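Local structure of ABC transporter, substrate binding protein (Agrobacterium tumefaciens, 3C9H) at residues Ser40-Pro45 with Met261-Leu266; Phe90-Ala95 with Glu282-Lys287; Glu72-Ile77 with Met96-Lys101; Thr291-Ala294 with Gln298-Ala301. The protein probably captures a solute in the periplasm for uptake by an ABC transporter, and binds a magnesium ion. All blocks are in the same frame, centred on the assembly; numbering follows the deposited sequence.

Contact 1 (Ser40-Pro45 with Met261-Leu266); sequences SSLDEP and MSRIGL. With MG (magnesium ion), chain C; CIT (citric acid), chain D.
L42 lays its CD1 methyl over the centre of one face of the R263 guanidinium, with L42 CD1 3.9 Å from R263 CZ and the two side chains crossing at about a right angle. The arginine reaches this spot with its chain extended from CG to NE, which carries the charged end from the 258-268 strand to the side of S41 and L42. While the face of the guanidinium meets a methyl, its edge handles the polar work. R263 NH1 donates to citrate O1 over 2.7 Å in a rather bent bond (137° at the hydrogen), and S41 OG gives its proton to the same O1 at 2.9 Å. Water 1 bridges the two side chains, accepting from R263 NH1 at 2.9 Å and donating to S41 OG at 2.7 Å. The same citrate carboxylate reaches a magnesium ion through O2; S41 O, D43 OD1, citrate O7 and water 2 also bind it. S40 opens the segment with an ST turn, its OG accepting from L42 N at 3.0 Å. Further out, E135 forms a salt bridge with R263 NE, and Y238 packs on both L42 and R263. The site is consistent with the ligand cleft of a periplasmic solute-binding protein; the citrate probably came from the crystallisation liquor, but a carboxylate held by arginine, serine and metal is consistent with a pocket suited to an anionic solute.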
# COMPACT_ATOMS: atom_id res chain seq x y z
N SER A 40 -10.94 1.28 -3.88
CA SER A 40 -9.76 0.55 -3.35
C SER A 40 -8.52 0.70 -4.20
O SER A 40 -8.56 0.84 -5.41
CB SER A 40 -10.11 -0.91 -3.17
OG SER A 40 -9.00 -1.70 -2.81
N SER A 41 -7.38 0.71 -3.54
CA SER A 41 -6.13 0.77 -4.24
C SER A 41 -5.53 -0.62 -4.43
O SER A 41 -4.49 -0.73 -5.06
CB SER A 41 -5.13 1.67 -3.53
OG SER A 41 -4.70 1.13 -2.28
N LEU A 42 -6.16 -1.65 -3.87
CA LEU A 42 -5.69 -3.01 -3.99
C LEU A 42 -5.93 -3.46 -5.43
O LEU A 42 -7.09 -3.51 -5.90
CB LEU A 42 -6.34 -3.95 -2.97
CG LEU A 42 -5.91 -5.44 -3.01
CD1 LEU A 42 -4.41 -5.65 -2.78
CD2 LEU A 42 -6.68 -6.29 -2.04
N ASP A 43 -4.86 -3.77 -6.15
CA ASP A 43 -4.96 -4.14 -7.57
C ASP A 43 -6.00 -5.25 -7.74
O ASP A 43 -5.95 -6.29 -7.04
CB ASP A 43 -3.62 -4.62 -8.13
CG ASP A 43 -2.58 -3.51 -8.23
OD1 ASP A 43 -2.79 -2.40 -7.71
OD2 ASP A 43 -1.53 -3.76 -8.85
N GLU A 44 -6.94 -5.03 -8.66
CA GLU A 44 -8.12 -5.88 -8.79
C GLU A 44 -7.86 -7.38 -8.88
O GLU A 44 -8.56 -8.14 -8.23
CB GLU A 44 -9.02 -5.41 -9.93
CG GLU A 44 -10.37 -6.13 -9.99
CD GLU A 44 -10.36 -7.37 -10.87
OE1 GLU A 44 -9.31 -7.65 -11.50
OE2 GLU A 44 -11.43 -8.04 -10.94
N PRO A 45 -6.85 -7.83 -9.66
CA PRO A 45 -6.64 -9.28 -9.71
C PRO A 45 -6.25 -9.89 -8.38
O PRO A 45 -6.64 -11.02 -8.11
CB PRO A 45 -5.57 -9.46 -10.79
CG PRO A 45 -5.66 -8.21 -11.62
CD PRO A 45 -5.96 -7.13 -10.61
N MET A 261 3.80 -0.63 5.82
CA MET A 261 2.51 0.06 5.82
C MET A 261 1.43 -0.95 6.07
O MET A 261 1.65 -2.16 6.01
CB MET A 261 2.25 0.80 4.50
CG MET A 261 1.92 -0.07 3.28
SD MET A 261 0.23 -0.77 3.06
CE MET A 261 -0.68 0.62 3.61
N SER A 262 0.24 -0.42 6.33
CA SER A 262 -0.92 -1.26 6.57
C SER A 262 -2.06 -0.64 5.80
O SER A 262 -2.30 0.55 5.96
CB SER A 262 -1.27 -1.25 8.06
OG SER A 262 -0.26 -1.83 8.86
N ARG A 263 -2.77 -1.42 4.97
CA ARG A 263 -3.94 -0.89 4.27
C ARG A 263 -5.03 -0.55 5.29
O ARG A 263 -5.31 -1.33 6.21
CB ARG A 263 -4.47 -1.92 3.26
CG ARG A 263 -3.54 -2.14 2.11
CD ARG A 263 -4.00 -3.21 1.16
NE ARG A 263 -2.83 -3.57 0.38
CZ ARG A 263 -2.46 -2.99 -0.75
NH1 ARG A 263 -3.23 -2.09 -1.37
NH2 ARG A 263 -1.32 -3.36 -1.29
N ILE A 264 -5.62 0.62 5.14
CA ILE A 264 -6.64 1.11 6.06
C ILE A 264 -8.01 1.10 5.41
O ILE A 264 -8.19 1.62 4.30
CB ILE A 264 -6.28 2.54 6.56
CG1 ILE A 264 -5.07 2.51 7.50
CG2 ILE A 264 -7.49 3.22 7.28
CD1 ILE A 264 -4.73 3.94 8.01
N GLY A 265 -8.95 0.45 6.08
CA GLY A 265 -10.32 0.40 5.68
C GLY A 265 -11.20 1.26 6.56
O GLY A 265 -11.03 1.33 7.76
N LEU A 266 -12.17 1.91 5.93
CA LEU A 266 -13.19 2.73 6.62
C LEU A 266 -14.46 2.80 5.76
O LEU A 266 -14.40 2.55 4.57
CB LEU A 266 -12.66 4.13 6.93
CG LEU A 266 -12.26 5.04 5.75
CD1 LEU A 266 -13.51 5.70 5.14
CD2 LEU A 266 -11.20 6.12 6.18
MG MG C . -2.94 -0.33 -6.66
C1 CIT D . -1.50 0.15 -3.86
O1 CIT D . -2.11 0.00 -2.76
O2 CIT D . -1.49 -0.77 -4.70
C2 CIT D . -0.76 1.43 -4.15
C3 CIT D . -0.84 1.87 -5.63
O7 CIT D . -2.23 1.84 -6.07
C4 CIT D . -0.32 3.29 -5.80
C5 CIT D . -1.15 4.31 -5.09
O3 CIT D . -0.61 5.22 -4.38
O4 CIT D . -2.37 4.25 -5.29
C6 CIT D . -0.02 0.96 -6.55
O5 CIT D . -0.55 0.32 -7.50
O6 CIT D . 1.19 0.81 -6.37
O HOH W 1 -5.63 -0.71 -0.47
O HOH W 2 -4.39 0.36 -8.28

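Contact 2 (Phe90-Ala95 with Glu282-Lys287); sequences FAFSSA and EFFMSK
With CG anti to the backbone N (chi1 -172° for F92), the rings of F92 and, two residues earlier, F90 both swing off the strand toward the helix end that carries F284. The F284 ring then takes two different roles. It turns its edge to F92: F284 CE1 stands above one face of that ring, displaced toward its rim, at 3.7 Å from F92 CE2. The planes make 76°, close to a T-shaped stack, and the F92 and F284 ring centres lie 5.1 Å apart. To F90 it instead offers its face, and the F90 edge approaches more loosely, with ring centres 5.9 Å apart and the planes at 56°. The result is an aromatic cluster, extended by Y280, that joins strand 90-93 of this periplasmic binding-protein fold to the C-terminal end of helix 274-285. M293, from the following helix, also lies against F284. At the helix end F283 O takes two bonds, from S286 N at 3.1 Å and from S286 OG at 2.6 Å, the hydroxyl lying in the carbonyl plane on a lone pair. The same OG caps the next helix through G289 N. At the far end of the strand, S93 OG accepts from A95 N at 3.0 Å in an ST turn, beside S94, whose hydroxyl is hydrogen-bonded to the citrate.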
# COMPACT_ATOMS: atom_id res chain seq x y z
N PHE A 90 -17.27 1.52 1.11
CA PHE A 90 -16.00 1.09 1.70
C PHE A 90 -14.83 1.70 0.94
O PHE A 90 -14.79 1.66 -0.31
CB PHE A 90 -15.89 -0.45 1.70
CG PHE A 90 -14.74 -0.99 2.52
CD1 PHE A 90 -14.65 -0.77 3.88
CD2 PHE A 90 -13.75 -1.73 1.92
CE1 PHE A 90 -13.56 -1.28 4.61
CE2 PHE A 90 -12.68 -2.24 2.65
CZ PHE A 90 -12.59 -2.00 4.00
N ALA A 91 -13.89 2.31 1.68
CA ALA A 91 -12.69 2.88 1.14
C ALA A 91 -11.54 2.10 1.71
O ALA A 91 -11.42 1.94 2.93
CB ALA A 91 -12.56 4.37 1.51
N PHE A 92 -10.67 1.61 0.84
CA PHE A 92 -9.56 0.74 1.24
C PHE A 92 -8.28 1.22 0.56
O PHE A 92 -8.15 1.13 -0.68
CB PHE A 92 -9.92 -0.69 0.86
CG PHE A 92 -8.94 -1.75 1.38
CD1 PHE A 92 -8.65 -1.84 2.72
CD2 PHE A 92 -8.38 -2.69 0.51
CE1 PHE A 92 -7.78 -2.80 3.20
CE2 PHE A 92 -7.52 -3.66 1.00
CZ PHE A 92 -7.23 -3.70 2.35
N SER A 93 -7.33 1.73 1.36
CA SER A 93 -6.18 2.46 0.83
C SER A 93 -4.91 2.23 1.63
O SER A 93 -4.93 2.18 2.87
CB SER A 93 -6.50 3.95 0.84
OG SER A 93 -5.41 4.71 0.38
N SER A 94 -3.82 2.14 0.89
CA SER A 94 -2.49 2.04 1.42
C SER A 94 -1.93 3.42 1.79
O SER A 94 -0.86 3.50 2.41
CB SER A 94 -1.57 1.33 0.45
OG SER A 94 -1.65 1.92 -0.83
N ALA A 95 -2.63 4.49 1.41
CA ALA A 95 -2.22 5.84 1.80
C ALA A 95 -2.78 6.15 3.22
O ALA A 95 -3.81 6.80 3.39
CB ALA A 95 -2.58 6.89 0.76
N GLU A 282 -16.11 -6.01 8.07
CA GLU A 282 -16.14 -7.16 8.95
C GLU A 282 -15.50 -8.39 8.27
O GLU A 282 -14.72 -9.11 8.90
CB GLU A 282 -17.57 -7.48 9.36
CG GLU A 282 -17.71 -8.41 10.53
CD GLU A 282 -19.06 -8.28 11.18
OE1 GLU A 282 -20.05 -8.55 10.46
OE2 GLU A 282 -19.14 -7.88 12.38
N PHE A 283 -15.82 -8.63 7.00
CA PHE A 283 -15.22 -9.75 6.30
C PHE A 283 -13.68 -9.62 6.19
O PHE A 283 -12.95 -10.58 6.45
CB PHE A 283 -15.86 -9.98 4.92
CG PHE A 283 -15.22 -11.10 4.16
CD1 PHE A 283 -15.61 -12.42 4.37
CD2 PHE A 283 -14.18 -10.84 3.29
CE1 PHE A 283 -14.98 -13.46 3.68
CE2 PHE A 283 -13.53 -11.89 2.60
CZ PHE A 283 -13.92 -13.18 2.80
N PHE A 284 -13.20 -8.44 5.81
CA PHE A 284 -11.78 -8.15 5.77
C PHE A 284 -11.08 -8.31 7.13
O PHE A 284 -9.89 -8.54 7.15
CB PHE A 284 -11.51 -6.75 5.20
CG PHE A 284 -11.38 -6.74 3.69
CD1 PHE A 284 -10.21 -6.25 3.08
CD2 PHE A 284 -12.39 -7.25 2.89
CE1 PHE A 284 -10.08 -6.25 1.70
CE2 PHE A 284 -12.26 -7.26 1.51
CZ PHE A 284 -11.11 -6.76 0.91
N MET A 285 -11.81 -8.16 8.23
CA MET A 285 -11.25 -8.28 9.59
C MET A 285 -11.34 -9.72 10.11
O MET A 285 -10.64 -10.07 11.07
CB MET A 285 -12.00 -7.36 10.57
CG MET A 285 -11.78 -5.83 10.38
SD MET A 285 -12.83 -4.81 11.45
CE MET A 285 -11.90 -4.93 12.98
N SER A 286 -12.20 -10.53 9.47
CA SER A 286 -12.56 -11.88 9.93
C SER A 286 -11.38 -12.86 9.80
O SER A 286 -10.47 -12.65 9.00
CB SER A 286 -13.76 -12.43 9.12
OG SER A 286 -13.41 -12.77 7.77
N LYS A 287 -11.40 -13.94 10.58
CA LYS A 287 -10.41 -15.00 10.41
C LYS A 287 -10.36 -15.49 8.97
O LYS A 287 -9.26 -15.61 8.41
CB LYS A 287 -10.65 -16.17 11.37
CG LYS A 287 -9.48 -17.13 11.45
CD LYS A 287 -9.78 -18.28 12.39
CE LYS A 287 -8.59 -19.23 12.48
NZ LYS A 287 -8.76 -20.16 13.65

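Contact 3 (Glu72-Ile77 with Met96-Lys101); sequences EIYDRI and MDLQVK
Y74 gives the largest single share of the buried surface, running its ring across the first two turns of the neighbouring helix, against L98 and K101. Its CB meets the L98 CD1 methyl at 4.0 Å, and along one border Y74 CD1 comes 3.6 Å from L98 O, while L98 CD2 lies over one face of the ring. The two side chains cross at about a right angle. Further along, the phenol end rests on the aliphatic part of the lysine, Y74 OH standing 3.4 Å from K101 CE and 3.6 Å from K101 CD. The ring arrives there because Y74 CG is anti to the backbone N (chi1 177°), which carries it across to the second helix. D75 OD1 lies in the plane of the ring, at its edge. In K101 a bend at the last torsion (chi4 52°) turns the amino group off the chain's line, and K101 NZ forms a salt bridge with D105. The inner side of the interface is looser: I73 CG2 approaches Q99 OE1 at 4.4 Å, and that amide is positioned by its NE2, bonded to I264 O. The two helical segments run nearly parallel, at an angle of 19°, and their axes approach to 9.9 Å. Helices 70-82 and 96-104 thus lie side by side on the same face of the sheet: I73 and I77 pack on A91 of strand 90-93, which links the two helices in sequence, while M96 and V100 rest on I264 of strand 258-268.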
# COMPACT_ATOMS: atom_id res chain seq x y z
N GLU A 72 -6.67 9.50 -5.45
CA GLU A 72 -7.96 9.60 -6.07
C GLU A 72 -9.08 9.11 -5.17
O GLU A 72 -10.19 9.68 -5.18
CB GLU A 72 -7.97 8.83 -7.40
CG GLU A 72 -9.29 8.88 -8.15
CD GLU A 72 -9.84 10.28 -8.42
OE1 GLU A 72 -9.08 11.28 -8.41
OE2 GLU A 72 -11.06 10.36 -8.67
N ILE A 73 -8.81 8.08 -4.38
CA ILE A 73 -9.76 7.63 -3.35
C ILE A 73 -10.07 8.82 -2.46
O ILE A 73 -11.23 9.13 -2.26
CB ILE A 73 -9.24 6.47 -2.50
CG1 ILE A 73 -9.05 5.20 -3.38
CG2 ILE A 73 -10.20 6.18 -1.35
CD1 ILE A 73 -8.27 4.05 -2.68
N TYR A 74 -9.03 9.45 -1.94
CA TYR A 74 -9.19 10.64 -1.08
C TYR A 74 -9.95 11.77 -1.79
O TYR A 74 -10.97 12.26 -1.29
CB TYR A 74 -7.79 11.13 -0.63
CG TYR A 74 -7.87 12.40 0.21
CD1 TYR A 74 -8.08 12.34 1.58
CD2 TYR A 74 -7.71 13.64 -0.38
CE1 TYR A 74 -8.18 13.51 2.34
CE2 TYR A 74 -7.78 14.80 0.38
CZ TYR A 74 -8.02 14.74 1.72
OH TYR A 74 -8.11 15.91 2.46
N ASP A 75 -9.44 12.21 -2.93
CA ASP A 75 -10.06 13.31 -3.66
C ASP A 75 -11.52 13.07 -4.00
O ASP A 75 -12.37 13.97 -3.89
CB ASP A 75 -9.30 13.59 -4.96
CG ASP A 75 -7.99 14.25 -4.73
OD1 ASP A 75 -7.74 14.75 -3.61
OD2 ASP A 75 -7.19 14.28 -5.69
N ARG A 76 -11.83 11.86 -4.43
CA ARG A 76 -13.17 11.54 -4.84
C ARG A 76 -14.17 11.49 -3.68
O ARG A 76 -15.29 11.99 -3.78
CB ARG A 76 -13.17 10.21 -5.56
CG ARG A 76 -14.50 9.82 -6.12
CD ARG A 76 -14.33 8.91 -7.32
NE ARG A 76 -15.58 8.21 -7.56
CZ ARG A 76 -15.72 7.14 -8.31
NH1 ARG A 76 -14.67 6.58 -8.88
NH2 ARG A 76 -16.93 6.57 -8.40
N ILE A 77 -13.76 10.88 -2.58
CA ILE A 77 -14.63 10.83 -1.41
C ILE A 77 -14.91 12.25 -0.89
O ILE A 77 -16.06 12.59 -0.56
CB ILE A 77 -14.03 9.92 -0.31
CG1 ILE A 77 -14.15 8.45 -0.75
CG2 ILE A 77 -14.73 10.18 1.04
CD1 ILE A 77 -13.47 7.44 0.14
N MET A 96 -2.06 5.66 4.23
CA MET A 96 -2.56 5.58 5.59
C MET A 96 -2.92 6.97 6.08
O MET A 96 -3.94 7.18 6.73
CB MET A 96 -1.50 4.99 6.53
CG MET A 96 -0.98 3.57 6.22
SD MET A 96 0.27 2.94 7.37
CE MET A 96 -0.72 2.77 8.84
N ASP A 97 -2.05 7.91 5.78
CA ASP A 97 -2.23 9.29 6.15
C ASP A 97 -3.50 9.94 5.58
O ASP A 97 -4.23 10.63 6.30
CB ASP A 97 -0.96 10.09 5.82
CG ASP A 97 -0.58 10.08 4.34
OD1 ASP A 97 -0.84 9.09 3.62
OD2 ASP A 97 0.08 11.06 3.92
N LEU A 98 -3.81 9.65 4.32
CA LEU A 98 -5.00 10.20 3.68
C LEU A 98 -6.26 9.59 4.28
O LEU A 98 -7.29 10.25 4.36
CB LEU A 98 -4.97 9.96 2.16
CG LEU A 98 -3.81 10.67 1.43
CD1 LEU A 98 -3.86 10.45 -0.06
CD2 LEU A 98 -3.75 12.19 1.80
N GLN A 99 -6.18 8.31 4.68
CA GLN A 99 -7.31 7.65 5.30
C GLN A 99 -7.59 8.19 6.70
O GLN A 99 -8.73 8.40 7.07
CB GLN A 99 -7.10 6.14 5.33
CG GLN A 99 -7.19 5.51 3.93
CD GLN A 99 -8.63 5.39 3.43
OE1 GLN A 99 -9.20 6.35 2.91
NE2 GLN A 99 -9.22 4.19 3.58
N VAL A 100 -6.54 8.41 7.46
CA VAL A 100 -6.68 9.00 8.79
C VAL A 100 -7.17 10.45 8.66
O VAL A 100 -8.04 10.87 9.40
CB VAL A 100 -5.39 8.88 9.62
CG1 VAL A 100 -5.47 9.74 10.96
CG2 VAL A 100 -5.13 7.41 9.94
N LYS A 101 -6.64 11.21 7.70
CA LYS A 101 -7.22 12.54 7.41
C LYS A 101 -8.72 12.54 7.10
O LYS A 101 -9.45 13.35 7.66
CB LYS A 101 -6.44 13.27 6.32
CG LYS A 101 -6.95 14.69 6.07
CD LYS A 101 -5.96 15.48 5.27
CE LYS A 101 -6.37 16.97 5.12
NZ LYS A 101 -6.69 17.69 6.44

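Contact 4 (Thr291-Ala294 with Gln298-Ala301); sequences TIMA and QIPA
At the C-terminal end of helix 287-296 the chain turns back along the helix, because Q298 leaves it with a left-handed backbone (phi 56°) and sends the chain past the last turn. One hydrogen bond fastens the return: I299 N donates to M293 O at 3.1 Å, nearly straight at 165°, although the donor stands well above the carbonyl plane, 50° out of it. Q298 N lies about as near to that oxygen, but its angle is too poor for a bond. I299 O turns back over the helix, where A294 CA meets it in a CH···O contact of 3.4 Å, and M293 CB lies 3.5 Å from the same oxygen. Sequence-adjacent as they are, the helix end and the departing loop meet through two apolar contacts in this lobe of the binding-protein fold. M293 CB faces I299 CB at 4.2 Å, and next along the chain A294 CB meets A301 CB at 4.2 Å. Beyond CB the extended methionine runs away from the loop, toward M50 of helix 44-57 and F284 of helix 274-285. The I299 side chain also touches L42 of the metal-binding turn, T133 and S237. The loop is held from outside by backbone hydrogen bonds of P300 with F134 and of A301 with N310 and A312.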
# COMPACT_ATOMS: atom_id res chain seq x y z
N THR A 291 -7.22 -14.85 6.54
CA THR A 291 -6.51 -16.07 6.09
C THR A 291 -6.33 -16.10 4.56
O THR A 291 -5.29 -16.54 4.06
CB THR A 291 -7.20 -17.36 6.61
OG1 THR A 291 -7.27 -17.32 8.03
CG2 THR A 291 -6.41 -18.62 6.20
N ILE A 292 -7.33 -15.62 3.82
CA ILE A 292 -7.21 -15.47 2.35
C ILE A 292 -6.07 -14.53 1.99
O ILE A 292 -5.23 -14.87 1.15
CB ILE A 292 -8.52 -14.99 1.68
CG1 ILE A 292 -9.62 -16.05 1.84
CG2 ILE A 292 -8.27 -14.67 0.19
CD1 ILE A 292 -11.07 -15.52 1.57
N MET A 293 -6.01 -13.37 2.63
CA MET A 293 -4.86 -12.44 2.46
C MET A 293 -3.50 -13.12 2.70
O MET A 293 -2.60 -13.13 1.85
CB MET A 293 -4.95 -11.31 3.47
CG MET A 293 -5.84 -10.14 3.16
SD MET A 293 -5.87 -9.06 4.65
CE MET A 293 -7.38 -8.17 4.31
N ALA A 294 -3.35 -13.68 3.89
CA ALA A 294 -2.10 -14.30 4.31
C ALA A 294 -1.70 -15.48 3.43
O ALA A 294 -0.53 -15.63 3.09
CB ALA A 294 -2.21 -14.75 5.76
N GLN A 298 -0.33 -13.25 -0.41
CA GLN A 298 0.97 -12.82 0.09
C GLN A 298 0.89 -11.45 0.77
O GLN A 298 1.83 -10.66 0.72
CB GLN A 298 1.99 -12.76 -1.06
CG GLN A 298 2.30 -14.09 -1.71
CD GLN A 298 3.41 -14.79 -0.99
OE1 GLN A 298 3.43 -14.87 0.25
NE2 GLN A 298 4.35 -15.31 -1.75
N ILE A 299 -0.25 -11.16 1.41
CA ILE A 299 -0.45 -9.94 2.14
C ILE A 299 -0.53 -10.33 3.64
O ILE A 299 -1.50 -11.00 4.05
CB ILE A 299 -1.71 -9.24 1.71
CG1 ILE A 299 -1.58 -8.82 0.23
CG2 ILE A 299 -1.99 -8.05 2.65
CD1 ILE A 299 -2.84 -8.16 -0.33
N PRO A 300 0.51 -10.00 4.41
CA PRO A 300 0.48 -10.44 5.81
C PRO A 300 -0.67 -9.85 6.65
O PRO A 300 -1.01 -8.66 6.52
CB PRO A 300 1.87 -10.03 6.32
CG PRO A 300 2.73 -9.98 5.06
CD PRO A 300 1.80 -9.39 4.06
N ALA A 301 -1.25 -10.72 7.46
CA ALA A 301 -2.46 -10.44 8.23
C ALA A 301 -2.15 -9.70 9.55
O ALA A 301 -1.06 -9.85 10.12
CB ALA A 301 -3.21 -11.77 8.54

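How the contacts relate
Read from the N terminus, the chain lays down the metal-binding turn 40-45 first, and contact 1 closes on it only when strand 258-268 arrives, a loop of over 200 residues. Contact 3 is nested inside that loop, joining the helices before and after strand 90-93. Contact 2 starts on that strand and ends past contact 1, so it crosses both contact 1 and contact 3, tying the sheet that holds strands 90-93 and 258-268 to helix 274-285. Contact 4 follows in series as a short local closure at the C-terminal end of helix 287-296. Strand pairing joins contacts 1 and 2, helix 96-104 rests on the strand of contact 1, and the loop of contact 4 reaches the metal-binding turn.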